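Local coordinates for protein tRNA (uracil(54)-C(5))-methyltransferase (Pyrococcus abyssi, PDB 2JJQ) that methylates carbon 5 of uridine 54 in tRNA, using S-adenosyl-L-methionine as methyl donor and leaving S-adenosyl-L-homocysteine, at residues E204-L217 with F224-S236. Sequence-based numbering, arbitrary orientation.
Sequences EEVMVNFVTKEGNL and FDFDSIYWSVNRS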
loop_
_atom_site.group_PDB
_atom_site.type_symbol
_atom_site.label_atom_id
_atom_site.label_comp_id
_atom_site.label_asym_id
_atom_site.label_seq_id
_atom_site.Cartn_x
_atom_site.Cartn_y
_atom_site.Cartn_z
ATOM N N GLU A 204 15.634 4.820 10.217
ATOM C CA GLU A 204 15.848 6.205 9.811
ATOM C C GLU A 204 16.617 6.356 8.481
ATOM O O GLU A 204 17.150 7.394 8.208
ATOM C CB GLU A 204 16.471 7.023 10.931
ATOM C CG GLU A 204 15.680 6.890 12.211
ATOM C CD GLU A 204 16.215 7.741 13.352
ATOM O OE1 GLU A 204 17.415 7.644 13.675
ATOM O OE2 GLU A 204 15.420 8.486 13.946
ATOM N N GLU A 205 16.684 5.330 7.663
ATOM C CA GLU A 205 17.415 5.479 6.405
ATOM C C GLU A 205 16.432 6.034 5.381
ATOM O O GLU A 205 15.251 5.686 5.441
ATOM C CB GLU A 205 17.914 4.139 5.952
ATOM C CG GLU A 205 19.044 3.695 6.834
ATOM C CD GLU A 205 19.646 2.377 6.491
ATOM O OE1 GLU A 205 19.256 1.692 5.499
ATOM O OE2 GLU A 205 20.575 2.042 7.258
ATOM N N VAL A 206 16.930 6.849 4.440
ATOM C CA VAL A 206 16.070 7.475 3.460
ATOM C C VAL A 206 16.660 7.255 2.080
ATOM O O VAL A 206 17.873 7.422 1.874
ATOM C CB VAL A 206 16.009 8.981 3.679
ATOM C CG1 VAL A 206 15.011 9.636 2.714
ATOM C CG2 VAL A 206 15.595 9.246 5.117
ATOM N N MET A 207 15.808 6.886 1.145
ATOM C CA MET A 207 16.178 6.738 -0.266
ATOM C C MET A 207 15.364 7.704 -1.134
ATOM O O MET A 207 14.155 7.872 -0.932
ATOM C CB MET A 207 15.868 5.302 -0.697
ATOM C CG MET A 207 15.938 5.108 -2.263
ATOM S SD MET A 207 15.499 3.400 -2.671
ATOM C CE MET A 207 16.950 2.573 -1.988
ATOM N N VAL A 208 16.025 8.384 -2.080
ATOM C CA VAL A 208 15.296 9.235 -3.014
ATOM C C VAL A 208 15.587 8.693 -4.396
ATOM O O VAL A 208 16.708 8.275 -4.668
ATOM C CB VAL A 208 15.622 10.710 -2.866
ATOM C CG1 VAL A 208 17.068 10.978 -3.210
ATOM C CG2 VAL A 208 14.691 11.548 -3.748
ATOM N N ASN A 209 14.574 8.661 -5.252
ATOM C CA ASN A 209 14.711 8.128 -6.587
ATOM C C ASN A 209 14.130 9.158 -7.563
ATOM O O ASN A 209 12.959 9.519 -7.463
ATOM C CB ASN A 209 13.944 6.795 -6.697
ATOM C CG ASN A 209 13.963 6.203 -8.105
ATOM O OD1 ASN A 209 14.903 6.401 -8.862
ATOM N ND2 ASN A 209 12.944 5.420 -8.436
ATOM N N PHE A 210 14.965 9.654 -8.463
ATOM C CA PHE A 210 14.562 10.613 -9.517
ATOM C C PHE A 210 14.244 9.843 -10.747
ATOM O O PHE A 210 15.120 9.188 -11.335
ATOM C CB PHE A 210 15.702 11.648 -9.762
ATOM C CG PHE A 210 16.039 12.424 -8.505
ATOM C CD1 PHE A 210 15.096 13.300 -7.949
ATOM C CD2 PHE A 210 17.233 12.213 -7.835
ATOM C CE1 PHE A 210 15.366 13.998 -6.744
ATOM C CE2 PHE A 210 17.499 12.900 -6.634
ATOM C CZ PHE A 210 16.564 13.778 -6.098
ATOM N N VAL A 211 12.968 9.878 -11.150
ATOM C CA VAL A 211 12.566 9.186 -12.347
ATOM C C VAL A 211 12.484 10.221 -13.460
ATOM O O VAL A 211 11.826 11.237 -13.299
ATOM C CB VAL A 211 11.164 8.503 -12.160
ATOM C CG1 VAL A 211 10.744 7.783 -13.399
ATOM C CG2 VAL A 211 11.145 7.547 -10.878
ATOM N N THR A 212 13.155 9.942 -14.579
ATOM C CA THR A 212 13.309 10.885 -15.657
ATOM C C THR A 212 13.094 10.220 -17.020
ATOM O O THR A 212 12.983 8.986 -17.159
ATOM C CB THR A 212 14.741 11.473 -15.651
ATOM O OG1 THR A 212 15.618 10.506 -16.219
ATOM C CG2 THR A 212 15.227 11.852 -14.192
ATOM N N LYS A 213 13.023 11.053 -18.054
ATOM C CA LYS A 213 13.169 10.546 -19.391
ATOM C C LYS A 213 14.678 10.480 -19.745
ATOM O O LYS A 213 15.555 10.712 -18.889
ATOM C CB LYS A 213 12.356 11.425 -20.354
ATOM C CG LYS A 213 10.866 11.492 -19.971
ATOM C CD LYS A 213 10.175 10.128 -19.889
ATOM C CE LYS A 213 9.959 9.489 -21.240
ATOM N NZ LYS A 213 9.299 8.134 -21.175
ATOM N N GLU A 214 14.990 10.144 -20.989
ATOM C CA GLU A 214 16.387 10.087 -21.442
ATOM C C GLU A 214 17.057 11.455 -21.278
ATOM O O GLU A 214 16.440 12.510 -21.454
ATOM C CB GLU A 214 16.446 9.570 -22.895
ATOM C CG GLU A 214 15.949 8.101 -23.119
ATOM C CD GLU A 214 14.406 7.958 -23.231
ATOM O OE1 GLU A 214 13.663 8.962 -22.995
ATOM O OE2 GLU A 214 13.934 6.827 -23.570
ATOM N N GLY A 215 18.315 11.467 -20.879
ATOM C CA GLY A 215 18.905 12.721 -20.489
ATOM C C GLY A 215 20.097 12.452 -19.599
ATOM O O GLY A 215 20.570 11.324 -19.501
ATOM N N ASN A 216 20.553 13.493 -18.934
ATOM C CA ASN A 216 21.711 13.427 -18.060
ATOM C C ASN A 216 21.391 14.142 -16.756
ATOM O O ASN A 216 21.238 15.365 -16.712
ATOM C CB ASN A 216 22.889 14.108 -18.793
ATOM C CG ASN A 216 23.158 13.482 -20.180
ATOM O OD1 ASN A 216 22.837 14.071 -21.237
ATOM N ND2 ASN A 216 23.716 12.275 -20.177
ATOM N N LEU A 217 21.264 13.389 -15.673
ATOM C CA LEU A 217 20.914 14.001 -14.410
ATOM C C LEU A 217 22.182 14.651 -13.828
ATOM O O LEU A 217 23.206 13.969 -13.675
ATOM C CB LEU A 217 20.422 12.906 -13.439
ATOM C CG LEU A 217 19.884 13.449 -12.116
ATOM C CD1 LEU A 217 18.556 14.214 -12.296
ATOM C CD2 LEU A 217 19.746 12.296 -11.077
ATOM N N PHE A 224 21.519 16.560 -1.829
ATOM C CA PHE A 224 20.821 15.646 -0.897
ATOM C C PHE A 224 21.800 14.923 0.000
ATOM O O PHE A 224 22.896 14.599 -0.437
ATOM C CB PHE A 224 20.001 14.608 -1.681
ATOM C CG PHE A 224 18.926 15.227 -2.508
ATOM C CD1 PHE A 224 17.654 15.377 -1.984
ATOM C CD2 PHE A 224 19.211 15.741 -3.784
ATOM C CE1 PHE A 224 16.664 15.981 -2.690
ATOM C CE2 PHE A 224 18.216 16.353 -4.522
ATOM C CZ PHE A 224 16.948 16.507 -3.962
ATOM N N ASP A 225 21.380 14.673 1.240
ATOM C CA ASP A 225 22.202 13.985 2.224
ATOM C C ASP A 225 21.621 12.630 2.640
ATOM O O ASP A 225 22.049 12.049 3.653
ATOM C CB ASP A 225 22.369 14.845 3.480
ATOM C CG ASP A 225 23.169 16.077 3.222
ATOM O OD1 ASP A 225 24.359 15.920 2.783
ATOM O OD2 ASP A 225 22.595 17.199 3.415
ATOM N N PHE A 226 20.727 12.086 1.831
ATOM C CA PHE A 226 20.042 10.858 2.209
ATOM C C PHE A 226 20.964 9.649 2.004
ATOM O O PHE A 226 21.980 9.709 1.280
ATOM C CB PHE A 226 18.748 10.707 1.379
ATOM C CG PHE A 226 17.735 11.763 1.647
ATOM C CD1 PHE A 226 17.479 12.202 2.960
ATOM C CD2 PHE A 226 17.006 12.317 0.570
ATOM C CE1 PHE A 226 16.506 13.185 3.198
ATOM C CE2 PHE A 226 16.042 13.300 0.791
ATOM C CZ PHE A 226 15.798 13.752 2.116
ATOM N N ASP A 227 20.646 8.544 2.662
ATOM C CA ASP A 227 21.485 7.350 2.568
ATOM C C ASP A 227 21.625 6.781 1.163
ATOM O O ASP A 227 22.650 6.178 0.832
ATOM C CB ASP A 227 20.860 6.269 3.437
ATOM C CG ASP A 227 20.589 6.778 4.844
ATOM O OD1 ASP A 227 21.384 6.392 5.728
ATOM O OD2 ASP A 227 19.639 7.580 5.022
ATOM N N SER A 228 20.580 6.903 0.348
ATOM C CA SER A 228 20.618 6.337 -1.020
ATOM C C SER A 228 19.979 7.376 -1.968
ATOM O O SER A 228 18.900 7.923 -1.636
ATOM C CB SER A 228 19.823 4.999 -1.050
ATOM O OG SER A 228 19.743 4.465 -2.364
ATOM N N ILE A 229 20.646 7.709 -3.088
ATOM C CA ILE A 229 20.066 8.522 -4.145
ATOM C C ILE A 229 20.101 7.685 -5.426
ATOM O O ILE A 229 21.131 7.141 -5.779
ATOM C CB ILE A 229 20.854 9.802 -4.400
ATOM C CG1 ILE A 229 20.938 10.640 -3.123
ATOM C CG2 ILE A 229 20.204 10.547 -5.600
ATOM C CD1 ILE A 229 22.136 11.626 -3.140
ATOM N N TYR A 230 18.969 7.550 -6.099
ATOM C CA TYR A 230 18.875 6.785 -7.314
ATOM C C TYR A 230 18.415 7.704 -8.436
ATOM O O TYR A 230 17.656 8.674 -8.191
ATOM C CB TYR A 230 17.820 5.706 -7.164
ATOM C CG TYR A 230 18.392 4.353 -6.796
ATOM C CD1 TYR A 230 18.685 3.399 -7.797
ATOM C CD2 TYR A 230 18.631 4.027 -5.487
ATOM C CE1 TYR A 230 19.186 2.170 -7.494
ATOM C CE2 TYR A 230 19.138 2.773 -5.156
ATOM C CZ TYR A 230 19.393 1.829 -6.164
ATOM O OH TYR A 230 19.902 0.570 -5.827
ATOM N N TRP A 231 18.903 7.406 -9.636
ATOM C CA TRP A 231 18.397 7.962 -10.871
ATOM C C TRP A 231 17.868 6.804 -11.713
ATOM O O TRP A 231 18.612 5.872 -11.995
ATOM C CB TRP A 231 19.531 8.682 -11.612
ATOM C CG TRP A 231 19.150 9.165 -12.978
ATOM C CD1 TRP A 231 17.887 9.492 -13.452
ATOM C CD2 TRP A 231 20.050 9.364 -14.060
ATOM N NE1 TRP A 231 17.976 9.903 -14.782
ATOM C CE2 TRP A 231 19.290 9.816 -15.179
ATOM C CE3 TRP A 231 21.449 9.268 -14.177
ATOM C CZ2 TRP A 231 19.893 10.157 -16.401
ATOM C CZ3 TRP A 231 22.038 9.567 -15.409
ATOM C CH2 TRP A 231 21.260 10.002 -16.500
ATOM N N SER A 232 16.588 6.860 -12.100
ATOM C CA SER A 232 15.946 5.838 -12.905
ATOM C C SER A 232 15.401 6.536 -14.153
ATOM O O SER A 232 14.945 7.655 -14.079
ATOM C CB SER A 232 14.778 5.187 -12.174
ATOM O OG SER A 232 15.204 4.579 -10.954
ATOM N N VAL A 233 15.440 5.847 -15.275
ATOM C CA VAL A 233 14.983 6.404 -16.543
ATOM C C VAL A 233 13.807 5.570 -17.014
ATOM O O VAL A 233 13.915 4.357 -17.260
ATOM C CB VAL A 233 16.076 6.445 -17.608
ATOM C CG1 VAL A 233 15.475 6.900 -18.940
ATOM C CG2 VAL A 233 17.176 7.384 -17.191
ATOM N N ASN A 234 12.658 6.219 -17.074
ATOM C CA ASN A 234 11.466 5.553 -17.555
ATOM C C ASN A 234 11.534 5.620 -19.074
ATOM O O ASN A 234 11.276 6.678 -19.681
ATOM C CB ASN A 234 10.188 6.211 -17.036
ATOM C CG ASN A 234 8.958 5.777 -17.840
ATOM O OD1 ASN A 234 8.983 4.692 -18.419
ATOM N ND2 ASN A 234 7.924 6.640 -17.929
ATOM N N ARG A 235 11.909 4.503 -19.690
ATOM C CA ARG A 235 12.019 4.446 -21.167
ATOM C C ARG A 235 10.744 3.997 -21.922
ATOM O O ARG A 235 10.765 3.835 -23.161
ATOM C CB ARG A 235 13.184 3.546 -21.569
ATOM C CG ARG A 235 14.513 4.087 -21.118
ATOM C CD ARG A 235 15.683 3.472 -21.841
ATOM N NE ARG A 235 16.886 4.200 -21.462
ATOM C CZ ARG A 235 17.617 3.933 -20.378
ATOM N NH1 ARG A 235 17.283 2.946 -19.559
ATOM N NH2 ARG A 235 18.692 4.651 -20.108
ATOM N N SER A 236 9.648 3.815 -21.200
ATOM C CA SER A 236 8.356 3.460 -21.800
ATOM C C SER A 236 7.503 4.712 -21.974
ATOM O O SER A 236 7.835 5.763 -21.437
ATOM C CB SER A 236 7.629 2.507 -20.878
ATOM O OG SER A 236 7.054 3.225 -19.804
HETATM O O HOH W 1 12.806 3.285 -10.731
#
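T212 OG1 is gripped twice: it accepts the indole N-H of W231, NE1 to OG1 2.8 Å, nearly straight and within the ring plane, and donates its hydroxyl hydrogen to K213 O. With chi1 at 78°, OG1 sits between the backbone N and carbonyl carbon of T212, turned to the indole edge. The N-H bond helps set the turn of the indole, while the bond to K213 O holds OG1. L217 closes over one face of W231, CB 3.7 Å from the centroid of the six-membered ring, a CH-pi contact. Farther along this side of the sheet, F210 CZ comes over a face of the F224 ring. Where the strands begin, V206 CG1 lies over the F226 ring, 3.7 Å from its centroid, and D227 OD2 takes V206 N. On the other side, S232 OG donates to N209 OD1 (2.8 Å), and a water joins S232 OG to N209 ND2, closing a small polar ring. M207 SD lies obliquely 5.1 Å from the Y230 ring centroid, a Met-aromatic contact; Y230 OH is hydrogen-bonded to E252 O. K213 NZ reaches N234 O at the end. Away from the S-adenosyl-L-homocysteine pocket, regular backbone bonds pair 206-212 with 228-233 as neighbouring parallel strands in an otherwise antiparallel five-stranded sheet.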